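Local atomic coordinates of putative membrane anchored protein (Corynebacterium diphtheriae, PDB entry 3LSO), a protein that is of unknown function but is probably anchored in the membrane of Corynebacterium diphtheriae, carrying several beta-strand-rich domains. Residues Q45-S50 / I74-D79; E52-E57 / L68-D73; I96-N101 / L152-E157; K103-Q108 / R143-T148. All coordinates share one frame; numbering follows the deposited sequence.

Contact 1. Residues Q45-S50 / I74-D79; sequences QKSNFS and ISVSND
Gln45 reaches across to Val76, the two side chains overlapping as they come from facing strands, at the fork where two antiparallel strands part company in the N-terminal domain, whose sequence family belongs to the E-set clan. The axes of strands 45-48 and 74-77 are 8.2 Å apart and meet at 151°, too far apart for backbone pairing, and side chains bridge the gap. Gln45 is long enough to span it. Its CB points at the other strand, CG lies anti to the backbone N (chi1 -153°), and CB, CG and CD carry the amide across; contact with the other segment is made at OE1 and NE2. Gln45 OE1 settles 3.6 Å from Val76 CB, with both methyls of that residue also near. Gln45 NE2 passes beyond the valine and ends 3.6 Å from Ser77 O, a loose polar approach rather than an established bond. Val76 is beta-branched, which suits an extended strand, and offers CB and both methyls to the amide. Ser47 also faces this strand, its OG 3.9 Å from Val76 CG1. Each parted strand has another partner: Gln45 and Ser47 bond through their backbones to Cys32 and Val30, and Ile74 to Ile135. Toward the base of the fork, where Ser50 bonds to Lys72, the CG2 methyl of Ile74 lies 3.4 Å from Asn48 O.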
loop_
_atom_site.group_PDB
_atom_site.type_symbol
_atom_site.label_atom_id
_atom_site.label_comp_id
_atom_site.label_asym_id
_atom_site.label_seq_id
_atom_site.Cartn_x
_atom_site.Cartn_y
_atom_site.Cartn_z
ATOM N N GLN B 45 -34.765 37.200 -19.160
ATOM C CA GLN B 45 -35.322 36.739 -17.881
ATOM C C GLN B 45 -34.352 36.077 -16.908
ATOM O O GLN B 45 -33.711 35.085 -17.240
ATOM C CB GLN B 45 -36.500 35.794 -18.125
ATOM C CG GLN B 45 -37.516 35.784 -16.973
ATOM C CD GLN B 45 -38.399 34.545 -16.968
ATOM O OE1 GLN B 45 -38.150 33.581 -17.705
ATOM N NE2 GLN B 45 -39.427 34.558 -16.124
ATOM N N LYS B 46 -34.281 36.630 -15.701
ATOM C CA LYS B 46 -33.504 36.045 -14.615
ATOM C C LYS B 46 -34.206 34.811 -14.081
ATOM O O LYS B 46 -35.428 34.794 -13.961
ATOM C CB LYS B 46 -33.288 37.053 -13.478
ATOM C CG LYS B 46 -32.024 37.903 -13.610
ATOM C CD LYS B 46 -31.687 38.657 -12.327
ATOM C CE LYS B 46 -32.617 39.843 -12.109
ATOM N NZ LYS B 46 -32.786 40.622 -13.371
ATOM N N SER B 47 -33.415 33.791 -13.749
ATOM C CA SER B 47 -33.933 32.493 -13.312
ATOM C C SER B 47 -32.990 31.724 -12.356
ATOM O O SER B 47 -32.091 32.319 -11.736
ATOM C CB SER B 47 -34.255 31.647 -14.536
ATOM O OG SER B 47 -34.931 30.474 -14.159
ATOM N N ASN B 48 -33.212 30.407 -12.240
ATOM C CA ASN B 48 -32.441 29.510 -11.360
ATOM C C ASN B 48 -32.216 28.133 -11.985
ATOM O O ASN B 48 -33.125 27.573 -12.592
ATOM C CB ASN B 48 -33.138 29.352 -9.999
ATOM C CG ASN B 48 -32.656 30.370 -8.975
ATOM O OD1 ASN B 48 -33.393 31.283 -8.581
ATOM N ND2 ASN B 48 -31.404 30.224 -8.546
ATOM N N PHE B 49 -31.011 27.588 -11.808
ATOM C CA PHE B 49 -30.592 26.330 -12.438
ATOM C C PHE B 49 -30.048 25.363 -11.407
ATOM O O PHE B 49 -28.934 25.541 -10.915
ATOM C CB PHE B 49 -29.511 26.611 -13.472
ATOM C CG PHE B 49 -28.910 25.378 -14.088
ATOM C CD1 PHE B 49 -29.557 24.717 -15.135
ATOM C CD2 PHE B 49 -27.676 24.896 -13.657
ATOM C CE1 PHE B 49 -28.993 23.569 -15.735
ATOM C CE2 PHE B 49 -27.100 23.747 -14.259
ATOM C CZ PHE B 49 -27.766 23.085 -15.294
ATOM N N SER B 50 -30.823 24.325 -11.107
ATOM C CA SER B 50 -30.469 23.370 -10.051
ATOM C C SER B 50 -30.075 21.982 -10.585
ATOM O O SER B 50 -30.828 21.358 -11.335
ATOM C CB SER B 50 -31.606 23.265 -9.029
ATOM O OG SER B 50 -32.834 22.949 -9.653
ATOM N N ILE B 74 -37.061 23.207 -14.642
ATOM C CA ILE B 74 -37.139 24.654 -14.476
ATOM C C ILE B 74 -38.378 25.228 -15.165
ATOM O O ILE B 74 -38.542 25.099 -16.382
ATOM C CB ILE B 74 -35.820 25.370 -14.836
ATOM C CG1 ILE B 74 -35.407 25.114 -16.284
ATOM C CG2 ILE B 74 -34.709 24.905 -13.888
ATOM C CD1 ILE B 74 -34.152 25.914 -16.717
ATOM N N SER B 75 -39.257 25.813 -14.352
ATOM C CA SER B 75 -40.568 26.294 -14.790
ATOM C C SER B 75 -40.627 27.812 -14.732
ATOM O O SER B 75 -40.400 28.411 -13.677
ATOM C CB SER B 75 -41.676 25.693 -13.912
ATOM O OG SER B 75 -42.941 26.247 -14.238
ATOM N N VAL B 76 -40.932 28.429 -15.873
ATOM C CA VAL B 76 -41.016 29.902 -15.967
ATOM C C VAL B 76 -42.297 30.453 -16.628
ATOM O O VAL B 76 -42.607 30.133 -17.781
ATOM C CB VAL B 76 -39.744 30.520 -16.630
ATOM C CG1 VAL B 76 -38.533 30.341 -15.708
ATOM C CG2 VAL B 76 -39.485 29.925 -18.018
ATOM N N SER B 77 -43.039 31.271 -15.888
ATOM C CA SER B 77 -44.160 32.000 -16.466
ATOM C C SER B 77 -43.654 33.303 -17.065
ATOM O O SER B 77 -43.027 34.104 -16.376
ATOM C CB SER B 77 -45.239 32.274 -15.417
ATOM O OG SER B 77 -46.087 31.149 -15.253
ATOM N N ASN B 78 -43.908 33.498 -18.354
ATOM C CA ASN B 78 -43.529 34.729 -19.036
ATOM C C ASN B 78 -44.582 35.132 -20.069
ATOM O O ASN B 78 -44.993 34.320 -20.884
ATOM C CB ASN B 78 -42.154 34.568 -19.682
ATOM C CG ASN B 78 -41.509 35.889 -20.054
ATOM O OD1 ASN B 78 -41.581 36.859 -19.337
ATOM N ND2 ASN B 78 -40.845 35.908 -21.174
ATOM N N ASP B 79 -45.026 36.385 -20.009
ATOM C CA ASP B 79 -46.025 36.911 -20.934
ATOM C C ASP B 79 -45.541 36.891 -22.382
ATOM O O ASP B 79 -46.349 36.879 -23.313
ATOM C CB ASP B 79 -46.419 38.340 -20.544
ATOM C CG ASP B 79 -47.711 38.407 -19.739
ATOM O OD1 ASP B 79 -48.203 37.358 -19.276
ATOM O OD2 ASP B 79 -48.241 39.527 -19.571
#

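Contact 2. Residues E52-E57 / L68-D73; sequences EFEMPE and LIKIKD
An antiparallel strand pair of the N-terminal domain brings Glu52, Phe53 and Glu54 opposite Lys70, Ile69 and Leu68. The outer two pairs are hydrogen-bonded ones, each closed by two backbone bonds; Lys70 N to Glu52 O, for example, measures 3.0 Å. Between them Phe53 and Ile69 form the non-hydrogen-bonded pair, where Ile69 CA also leans on Glu52 O. These two side chains lie side by side on the buried face. The Ile69 CG1 methylene sits over one face of the Phe53 ring, 3.7 Å from its centroid and 14° off the normal, a CH-pi contact, while Ile69 CD1 reaches Phe53 CZ at 3.6 Å. Phe184 meets the same ring, and Ile96 touches it from strand 87-97, so a flat aromatic suits this layered site. On the other face are the polar chains. Glu54, its CG anti to the carbonyl carbon (chi1 -57°), extends along the Lys70 chain, and Glu54 OE1 lies 3.4 Å from Leu68 CD2. Glu54 OE2 is 3.5 Å from Lys70 CE and makes a long salt bridge to Lys70 NZ at 3.7 Å. The pair is therefore two-faced: apolar contact serves the interior, whereas at this distance the charges probably attract only weakly and add less than the backbone bonds.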
loop_
_atom_site.group_PDB
_atom_site.type_symbol
_atom_site.label_atom_id
_atom_site.label_comp_id
_atom_site.label_asym_id
_atom_site.label_seq_id
_atom_site.Cartn_x
_atom_site.Cartn_y
_atom_site.Cartn_z
ATOM N N GLU B 52 -27.700 18.156 -9.498
ATOM C CA GLU B 52 -26.983 17.311 -8.549
ATOM C C GLU B 52 -26.044 16.364 -9.300
ATOM O O GLU B 52 -26.476 15.549 -10.121
ATOM C CB GLU B 52 -27.975 16.535 -7.677
ATOM C CG GLU B 52 -27.362 15.376 -6.911
ATOM C CD GLU B 52 -28.282 14.807 -5.842
ATOM O OE1 GLU B 52 -29.519 15.000 -5.930
ATOM O OE2 GLU B 52 -27.754 14.161 -4.905
ATOM N N PHE B 53 -24.755 16.497 -9.019
ATOM C CA PHE B 53 -23.733 15.675 -9.651
ATOM C C PHE B 53 -23.333 14.511 -8.735
ATOM O O PHE B 53 -22.401 14.631 -7.935
ATOM C CB PHE B 53 -22.513 16.541 -9.972
ATOM C CG PHE B 53 -22.543 17.171 -11.336
ATOM C CD1 PHE B 53 -23.409 18.212 -11.626
ATOM C CD2 PHE B 53 -21.670 16.739 -12.334
ATOM C CE1 PHE B 53 -23.408 18.792 -12.892
ATOM C CE2 PHE B 53 -21.670 17.320 -13.605
ATOM C CZ PHE B 53 -22.533 18.336 -13.883
ATOM N N GLU B 54 -24.041 13.393 -8.848
ATOM C CA GLU B 54 -23.764 12.230 -8.014
ATOM C C GLU B 54 -22.554 11.469 -8.556
ATOM O O GLU B 54 -22.642 10.734 -9.538
ATOM C CB GLU B 54 -25.000 11.333 -7.897
ATOM C CG GLU B 54 -26.242 12.048 -7.337
ATOM C CD GLU B 54 -27.505 11.175 -7.310
ATOM O OE1 GLU B 54 -27.447 9.990 -7.714
ATOM O OE2 GLU B 54 -28.567 11.678 -6.878
HETATM N N MSE B 55 -21.415 11.675 -7.907
HETATM C CA MSE B 55 -20.148 11.095 -8.330
HETATM C C MSE B 55 -19.458 10.397 -7.177
HETATM O O MSE B 55 -19.700 10.745 -6.016
HETATM C CB MSE B 55 -19.229 12.186 -8.853
HETATM C CG MSE B 55 -19.154 12.241 -10.346
HETATM SE SE MSE B 55 -18.099 13.767 -10.883
HETATM C CE MSE B 55 -19.400 15.115 -10.415
ATOM N N PRO B 56 -18.589 9.409 -7.485
ATOM C CA PRO B 56 -17.777 8.786 -6.434
ATOM C C PRO B 56 -16.782 9.802 -5.862
ATOM O O PRO B 56 -16.464 10.803 -6.525
ATOM C CB PRO B 56 -17.040 7.673 -7.179
ATOM C CG PRO B 56 -16.975 8.146 -8.582
ATOM C CD PRO B 56 -18.288 8.830 -8.809
ATOM N N GLU B 57 -16.316 9.561 -4.641
ATOM C CA GLU B 57 -15.396 10.491 -3.984
ATOM C C GLU B 57 -14.006 10.498 -4.609
ATOM O O GLU B 57 -13.384 11.559 -4.753
ATOM C CB GLU B 57 -15.288 10.176 -2.498
ATOM C CG GLU B 57 -16.517 10.567 -1.712
ATOM C CD GLU B 57 -16.243 10.690 -0.227
ATOM O OE1 GLU B 57 -15.270 10.071 0.269
ATOM O OE2 GLU B 57 -17.011 11.409 0.445
ATOM N N LEU B 68 -23.577 10.782 -12.554
ATOM C CA LEU B 68 -25.030 10.882 -12.706
ATOM C C LEU B 68 -25.524 12.320 -12.414
ATOM O O LEU B 68 -25.405 12.828 -11.291
ATOM C CB LEU B 68 -25.769 9.822 -11.854
ATOM C CG LEU B 68 -27.313 9.731 -11.937
ATOM C CD1 LEU B 68 -27.834 9.307 -13.333
ATOM C CD2 LEU B 68 -27.922 8.831 -10.841
ATOM N N ILE B 69 -26.055 12.974 -13.442
ATOM C CA ILE B 69 -26.571 14.326 -13.299
ATOM C C ILE B 69 -28.097 14.327 -13.251
ATOM O O ILE B 69 -28.763 13.978 -14.227
ATOM C CB ILE B 69 -26.098 15.235 -14.446
ATOM C CG1 ILE B 69 -24.561 15.265 -14.512
ATOM C CG2 ILE B 69 -26.679 16.631 -14.274
ATOM C CD1 ILE B 69 -23.991 15.678 -15.864
ATOM N N LYS B 70 -28.635 14.709 -12.101
ATOM C CA LYS B 70 -30.064 14.920 -11.954
ATOM C C LYS B 70 -30.354 16.421 -12.091
ATOM O O LYS B 70 -29.960 17.225 -11.252
ATOM C CB LYS B 70 -30.563 14.359 -10.613
ATOM C CG LYS B 70 -30.431 12.840 -10.483
ATOM C CD LYS B 70 -31.170 12.292 -9.259
ATOM C CE LYS B 70 -31.022 10.774 -9.150
ATOM N NZ LYS B 70 -31.781 10.211 -8.004
ATOM N N ILE B 71 -31.014 16.801 -13.178
ATOM C CA ILE B 71 -31.381 18.198 -13.389
ATOM C C ILE B 71 -32.855 18.440 -13.060
ATOM O O ILE B 71 -33.761 17.876 -13.691
ATOM C CB ILE B 71 -31.060 18.683 -14.810
ATOM C CG1 ILE B 71 -29.552 18.642 -15.050
ATOM C CG2 ILE B 71 -31.558 20.105 -15.008
ATOM C CD1 ILE B 71 -29.133 18.912 -16.490
ATOM N N LYS B 72 -33.067 19.290 -12.060
ATOM C CA LYS B 72 -34.394 19.630 -11.585
ATOM C C LYS B 72 -35.107 20.516 -12.615
ATOM O O LYS B 72 -34.518 21.468 -13.159
ATOM C CB LYS B 72 -34.282 20.326 -10.226
ATOM C CG LYS B 72 -35.538 20.298 -9.362
ATOM C CD LYS B 72 -35.602 19.080 -8.443
ATOM C CE LYS B 72 -36.742 19.255 -7.460
ATOM N NZ LYS B 72 -37.416 17.970 -7.204
ATOM N N ASP B 73 -36.367 20.179 -12.893
ATOM C CA ASP B 73 -37.200 20.934 -13.825
ATOM C C ASP B 73 -37.031 22.420 -13.576
ATOM O O ASP B 73 -36.876 22.851 -12.432
ATOM C CB ASP B 73 -38.684 20.604 -13.625
ATOM C CG ASP B 73 -38.984 19.120 -13.708
ATOM O OD1 ASP B 73 -38.236 18.310 -13.115
ATOM O OD2 ASP B 73 -39.997 18.772 -14.355
#

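Contact 3. Residues I96-N101 / L152-E157; sequences INVGKN and LTFIPE
Asn97, the residue most buried by this contact, packs its CB on Ile155 CB at 3.9 Å and brings its amide near the carboxylate of Glu157. It stands where strand 87-97 of the N-terminal domain ends beside strand 150-167. Its backbone N bonds to Ile155 O, short at 2.8 Å but bent, with an N-H angle of 135°. With CG anti to the backbone N (chi1 -168°), the amide lies where OD1 can accept Gly99 N, in the carbonyl plane at 3.1 Å, an Asx turn. Gly99 follows with positive phi, a conformation that favours glycine.

Just before the turn, Ile96 directs its CG2 branch to Ile155 O, 3.4 Å away, and crosses Phe154 at about a right angle. Its beta-branched shape suits an extended strand, and beyond the contact it touches Phe184. Next comes Val98, which lays CG1 over one face of the Phe154 ring, 3.9 Å from the centroid and 24° off the normal, while Val98 CB meets Phe154 CE1 at 3.5 Å. At the far end Leu152 brings CD2 against Asn101 CB at 3.8 Å. Asn101 OD1 is bonded to Thr148 N, and its ND2 is also hydrogen-bonded elsewhere. With few strand bonds here, packing of Ile96, Val98, Phe154 and Leu152 probably contributes much of the association, beside Asn97, whose own amide shapes the departing loop.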
loop_
_atom_site.group_PDB
_atom_site.type_symbol
_atom_site.label_atom_id
_atom_site.label_comp_id
_atom_site.label_asym_id
_atom_site.label_seq_id
_atom_site.Cartn_x
_atom_site.Cartn_y
_atom_site.Cartn_z
ATOM N N ILE B 96 -20.242 22.782 -18.663
ATOM C CA ILE B 96 -19.632 22.656 -17.358
ATOM C C ILE B 96 -18.153 22.799 -17.604
ATOM O O ILE B 96 -17.638 22.281 -18.594
ATOM C CB ILE B 96 -19.925 21.268 -16.724
ATOM C CG1 ILE B 96 -21.429 20.976 -16.648
ATOM C CG2 ILE B 96 -19.270 21.119 -15.353
ATOM C CD1 ILE B 96 -22.256 22.035 -15.988
ATOM N N ASN B 97 -17.481 23.537 -16.728
ATOM C CA ASN B 97 -16.029 23.583 -16.713
ATOM C C ASN B 97 -15.532 22.338 -16.000
ATOM O O ASN B 97 -15.844 22.127 -14.827
ATOM C CB ASN B 97 -15.536 24.845 -15.995
ATOM C CG ASN B 97 -14.046 25.106 -16.197
ATOM O OD1 ASN B 97 -13.261 24.211 -16.499
ATOM N ND2 ASN B 97 -13.655 26.356 -16.017
ATOM N N VAL B 98 -14.774 21.504 -16.708
ATOM C CA VAL B 98 -14.246 20.287 -16.090
ATOM C C VAL B 98 -12.737 20.282 -15.957
ATOM O O VAL B 98 -12.185 19.359 -15.382
ATOM C CB VAL B 98 -14.698 18.996 -16.813
ATOM C CG1 VAL B 98 -16.209 18.846 -16.743
ATOM C CG2 VAL B 98 -14.182 18.967 -18.247
ATOM N N GLY B 99 -12.075 21.299 -16.498
ATOM C CA GLY B 99 -10.622 21.353 -16.472
ATOM C C GLY B 99 -10.005 20.367 -17.443
ATOM O O GLY B 99 -10.693 19.530 -18.027
ATOM N N LYS B 100 -8.695 20.456 -17.608
ATOM C CA LYS B 100 -8.017 19.717 -18.675
ATOM C C LYS B 100 -7.502 18.326 -18.283
ATOM O O LYS B 100 -6.724 17.741 -19.022
ATOM C CB LYS B 100 -6.900 20.588 -19.300
ATOM C CG LYS B 100 -7.421 21.578 -20.370
ATOM C CD LYS B 100 -6.642 22.896 -20.422
ATOM C CE LYS B 100 -7.540 24.046 -20.928
ATOM N NZ LYS B 100 -6.818 25.348 -21.063
ATOM N N ASN B 101 -7.971 17.788 -17.155
ATOM C CA ASN B 101 -7.450 16.527 -16.596
ATOM C C ASN B 101 -8.368 15.314 -16.842
ATOM O O ASN B 101 -8.254 14.270 -16.181
ATOM C CB ASN B 101 -7.194 16.733 -15.096
ATOM C CG ASN B 101 -6.429 15.582 -14.434
ATOM O OD1 ASN B 101 -5.705 14.806 -15.081
ATOM N ND2 ASN B 101 -6.580 15.485 -13.113
ATOM N N LEU B 152 -10.069 16.794 -9.485
ATOM C CA LEU B 152 -11.011 17.228 -10.506
ATOM C C LEU B 152 -11.974 18.201 -9.888
ATOM O O LEU B 152 -12.554 17.910 -8.835
ATOM C CB LEU B 152 -11.779 16.042 -11.064
ATOM C CG LEU B 152 -10.897 15.145 -11.910
ATOM C CD1 LEU B 152 -11.708 13.992 -12.461
ATOM C CD2 LEU B 152 -10.272 15.951 -13.027
ATOM N N THR B 153 -12.151 19.350 -10.544
ATOM C CA THR B 153 -13.056 20.389 -10.035
ATOM C C THR B 153 -14.046 20.851 -11.102
ATOM O O THR B 153 -13.659 21.344 -12.172
ATOM C CB THR B 153 -12.293 21.588 -9.420
ATOM O OG1 THR B 153 -11.232 21.107 -8.580
ATOM C CG2 THR B 153 -13.233 22.433 -8.585
ATOM N N PHE B 154 -15.330 20.678 -10.801
ATOM C CA PHE B 154 -16.381 20.958 -11.765
ATOM C C PHE B 154 -17.119 22.271 -11.482
ATOM O O PHE B 154 -18.142 22.285 -10.794
ATOM C CB PHE B 154 -17.365 19.779 -11.867
ATOM C CG PHE B 154 -16.789 18.530 -12.508
ATOM C CD1 PHE B 154 -15.519 18.525 -13.095
ATOM C CD2 PHE B 154 -17.541 17.363 -12.557
ATOM C CE1 PHE B 154 -15.003 17.373 -13.683
ATOM C CE2 PHE B 154 -17.037 16.205 -13.148
ATOM C CZ PHE B 154 -15.768 16.213 -13.711
ATOM N N ILE B 155 -16.581 23.366 -12.024
ATOM C CA ILE B 155 -17.190 24.696 -11.972
ATOM C C ILE B 155 -18.249 24.769 -13.064
ATOM O O ILE B 155 -18.126 24.086 -14.066
ATOM C CB ILE B 155 -16.122 25.793 -12.266
ATOM C CG1 ILE B 155 -14.830 25.545 -11.480
ATOM C CG2 ILE B 155 -16.660 27.206 -11.996
ATOM C CD1 ILE B 155 -15.017 25.390 -9.979
ATOM N N PRO B 156 -19.307 25.588 -12.874
ATOM C CA PRO B 156 -20.121 25.926 -14.059
ATOM C C PRO B 156 -19.364 26.842 -15.023
ATOM O O PRO B 156 -18.400 27.498 -14.627
ATOM C CB PRO B 156 -21.339 26.659 -13.472
ATOM C CG PRO B 156 -20.937 27.065 -12.085
ATOM C CD PRO B 156 -19.930 26.049 -11.618
ATOM N N GLU B 157 -19.784 26.862 -16.280
ATOM C CA GLU B 157 -19.237 27.797 -17.252
ATOM C C GLU B 157 -20.010 29.103 -17.165
ATOM O O GLU B 157 -21.188 29.106 -16.825
ATOM C CB GLU B 157 -19.287 27.208 -18.670
ATOM C CG GLU B 157 -17.977 26.496 -19.120
ATOM C CD GLU B 157 -16.837 27.476 -19.450
ATOM O OE1 GLU B 157 -17.120 28.677 -19.705
ATOM O OE2 GLU B 157 -15.657 27.057 -19.457
#

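Contact 4. Residues K103-Q108 / R143-T148; sequences KLDGNQ and RLQALT
Lys103 and Gln145 both start with CG between the backbone N and the carbonyl carbon (chi1 79° and 51°), which sends the two chains out side by side from one face of an antiparallel pair. Their alkyl parts run together and Lys103 CE comes within 3.5 Å of Gln145 NE2. The amine and the amide nitrogen are both donors, so no bond joins them; the long aliphatic stems do the packing, and Lys103 CD also leans against Leu147 CD2 at 3.7 Å. Beneath them the backbones are firmly paired: Lys103 N bonds to Gln145 O at 3.1 Å, and Gln145 N returns the bond to Lys103 O.

One residue on, Leu104 and Leu144 form a non-hydrogen-bonded pair whose side chains diverge, although their CD2 methyls still touch at 3.9 Å. Asp105 extends the pairing with a bond from Asp105 N to Arg143 O. Asp105 and Arg143 then point the same way, with CB of the first against CG of the second at 3.7 Å. Asp105 OD2 makes a salt bridge to Arg143 NE at 3.5 Å, the carboxylate and guanidinium planes 23° apart. Arginine suits this place because its several N-H groups allow a second acid, Asp66, to pair with NH1.

In the N-terminal domain, strand 132-146 pairs here with short strand 102-104 and also with strand 64-77, where Leu144 bonds through its backbone to Phe65; strand 117-129 is another antiparallel partner, and Leu147 bonds to Asn101.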
loop_
_atom_site.group_PDB
_atom_site.type_symbol
_atom_site.label_atom_id
_atom_site.label_comp_id
_atom_site.label_asym_id
_atom_site.label_seq_id
_atom_site.Cartn_x
_atom_site.Cartn_y
_atom_site.Cartn_z
ATOM N N LYS B 103 -11.063 13.071 -19.876
ATOM C CA LYS B 103 -11.569 12.780 -21.214
ATOM C C LYS B 103 -12.786 11.826 -21.140
ATOM O O LYS B 103 -12.989 11.134 -20.134
ATOM C CB LYS B 103 -10.449 12.234 -22.118
ATOM C CG LYS B 103 -10.114 10.769 -21.915
ATOM C CD LYS B 103 -8.859 10.366 -22.678
ATOM C CE LYS B 103 -8.838 8.859 -22.973
ATOM N NZ LYS B 103 -7.452 8.303 -22.971
ATOM N N LEU B 104 -13.598 11.814 -22.197
ATOM C CA LEU B 104 -14.756 10.915 -22.303
ATOM C C LEU B 104 -14.327 9.477 -22.545
ATOM O O LEU B 104 -13.396 9.221 -23.308
ATOM C CB LEU B 104 -15.668 11.363 -23.447
ATOM C CG LEU B 104 -16.142 12.815 -23.370
ATOM C CD1 LEU B 104 -16.508 13.398 -24.736
ATOM C CD2 LEU B 104 -17.309 12.911 -22.434
ATOM N N ASP B 105 -15.021 8.544 -21.906
ATOM C CA ASP B 105 -14.776 7.131 -22.134
ATOM C C ASP B 105 -15.830 6.546 -23.088
ATOM O O ASP B 105 -16.942 6.231 -22.663
ATOM C CB ASP B 105 -14.754 6.371 -20.802
ATOM C CG ASP B 105 -13.997 5.047 -20.893
ATOM O OD1 ASP B 105 -13.374 4.764 -21.950
ATOM O OD2 ASP B 105 -14.017 4.282 -19.900
ATOM N N GLY B 106 -15.484 6.412 -24.370
ATOM C CA GLY B 106 -16.409 5.877 -25.382
ATOM C C GLY B 106 -17.208 6.949 -26.119
ATOM O O GLY B 106 -17.321 8.095 -25.650
ATOM N N ASN B 107 -17.764 6.593 -27.275
ATOM C CA ASN B 107 -18.542 7.563 -28.048
ATOM C C ASN B 107 -19.987 7.682 -27.563
ATOM O O ASN B 107 -20.850 6.861 -27.883
ATOM C CB ASN B 107 -18.462 7.315 -29.565
ATOM C CG ASN B 107 -17.240 7.976 -30.212
ATOM O OD1 ASN B 107 -16.867 9.107 -29.868
ATOM N ND2 ASN B 107 -16.617 7.269 -31.164
ATOM N N GLN B 108 -20.224 8.733 -26.793
ATOM C CA GLN B 108 -21.482 8.914 -26.102
ATOM C C GLN B 108 -22.295 9.947 -26.842
ATOM O O GLN B 108 -21.776 11.012 -27.188
ATOM C CB GLN B 108 -21.231 9.372 -24.671
ATOM C CG GLN B 108 -21.217 8.255 -23.634
ATOM C CD GLN B 108 -20.297 8.583 -22.459
ATOM O OE1 GLN B 108 -19.078 8.492 -22.579
ATOM N NE2 GLN B 108 -20.877 8.971 -21.327
ATOM N N ARG B 143 -19.857 9.180 -18.803
ATOM C CA ARG B 143 -18.695 8.371 -18.460
ATOM C C ARG B 143 -17.389 9.104 -18.769
ATOM O O ARG B 143 -17.167 9.586 -19.876
ATOM C CB ARG B 143 -18.747 7.021 -19.160
ATOM C CG ARG B 143 -17.754 6.018 -18.614
ATOM C CD ARG B 143 -18.108 4.618 -19.039
ATOM N NE ARG B 143 -17.179 3.654 -18.456
ATOM C CZ ARG B 143 -17.256 3.172 -17.213
ATOM N NH1 ARG B 143 -18.234 3.566 -16.393
ATOM N NH2 ARG B 143 -16.348 2.299 -16.785
ATOM N N LEU B 144 -16.529 9.186 -17.769
ATOM C CA LEU B 144 -15.257 9.864 -17.912
ATOM C C LEU B 144 -14.144 9.005 -17.331
ATOM O O LEU B 144 -14.391 8.112 -16.511
ATOM C CB LEU B 144 -15.304 11.195 -17.167
ATOM C CG LEU B 144 -16.466 12.178 -17.407
ATOM C CD1 LEU B 144 -16.642 13.116 -16.226
ATOM C CD2 LEU B 144 -16.265 12.971 -18.682
ATOM N N GLN B 145 -12.917 9.269 -17.767
ATOM C CA GLN B 145 -11.743 8.833 -17.022
ATOM C C GLN B 145 -10.778 10.001 -16.822
ATOM O O GLN B 145 -10.692 10.903 -17.663
ATOM C CB GLN B 145 -11.062 7.630 -17.684
ATOM C CG GLN B 145 -10.756 7.794 -19.162
ATOM C CD GLN B 145 -10.014 6.591 -19.735
ATOM O OE1 GLN B 145 -10.568 5.490 -19.822
ATOM N NE2 GLN B 145 -8.757 6.801 -20.137
ATOM N N ALA B 146 -10.077 9.994 -15.690
ATOM C CA ALA B 146 -9.071 11.005 -15.411
ATOM C C ALA B 146 -7.742 10.583 -16.024
ATOM O O ALA B 146 -7.457 9.392 -16.134
ATOM C CB ALA B 146 -8.936 11.199 -13.949
ATOM N N LEU B 147 -6.936 11.560 -16.429
ATOM C CA LEU B 147 -5.744 11.277 -17.224
ATOM C C LEU B 147 -4.549 10.984 -16.348
ATOM O O LEU B 147 -3.882 9.959 -16.521
ATOM C CB LEU B 147 -5.420 12.440 -18.160
ATOM C CG LEU B 147 -6.573 13.073 -18.938
ATOM C CD1 LEU B 147 -6.059 14.161 -19.860
ATOM C CD2 LEU B 147 -7.335 12.032 -19.708
ATOM N N THR B 148 -4.283 11.894 -15.412
ATOM C CA THR B 148 -3.177 11.756 -14.457
ATOM C C THR B 148 -3.668 12.113 -13.056
ATOM O O THR B 148 -4.632 12.875 -12.909
ATOM C CB THR B 148 -1.984 12.663 -14.834
ATOM O OG1 THR B 148 -2.434 14.012 -14.999
ATOM C CG2 THR B 148 -1.328 12.193 -16.137
#

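Overall arrangement
All four contacts belong to the N-terminal domain and join antiparallel strands. Contacts 1 and 2 share strands 41-54 and 64-77, with centres about 20 Å apart; contact 2, where the strands are paired, lies within the chain span of contact 1, where they have separated. Contacts 3 and 4 come later, contact 4 falling within the span of contact 3, their centres about 14 Å apart and joined by Asn101 O to Leu147 N. Contact 3 also packs on contact 2, about 14 Å between centres, through Met55 and Phe53 against Phe154 and Ile96. Contact 1 thus touches contact 2, contact 2 touches contact 3 and contact 3 touches contact 4, tying these strands of the domain into one continuous set.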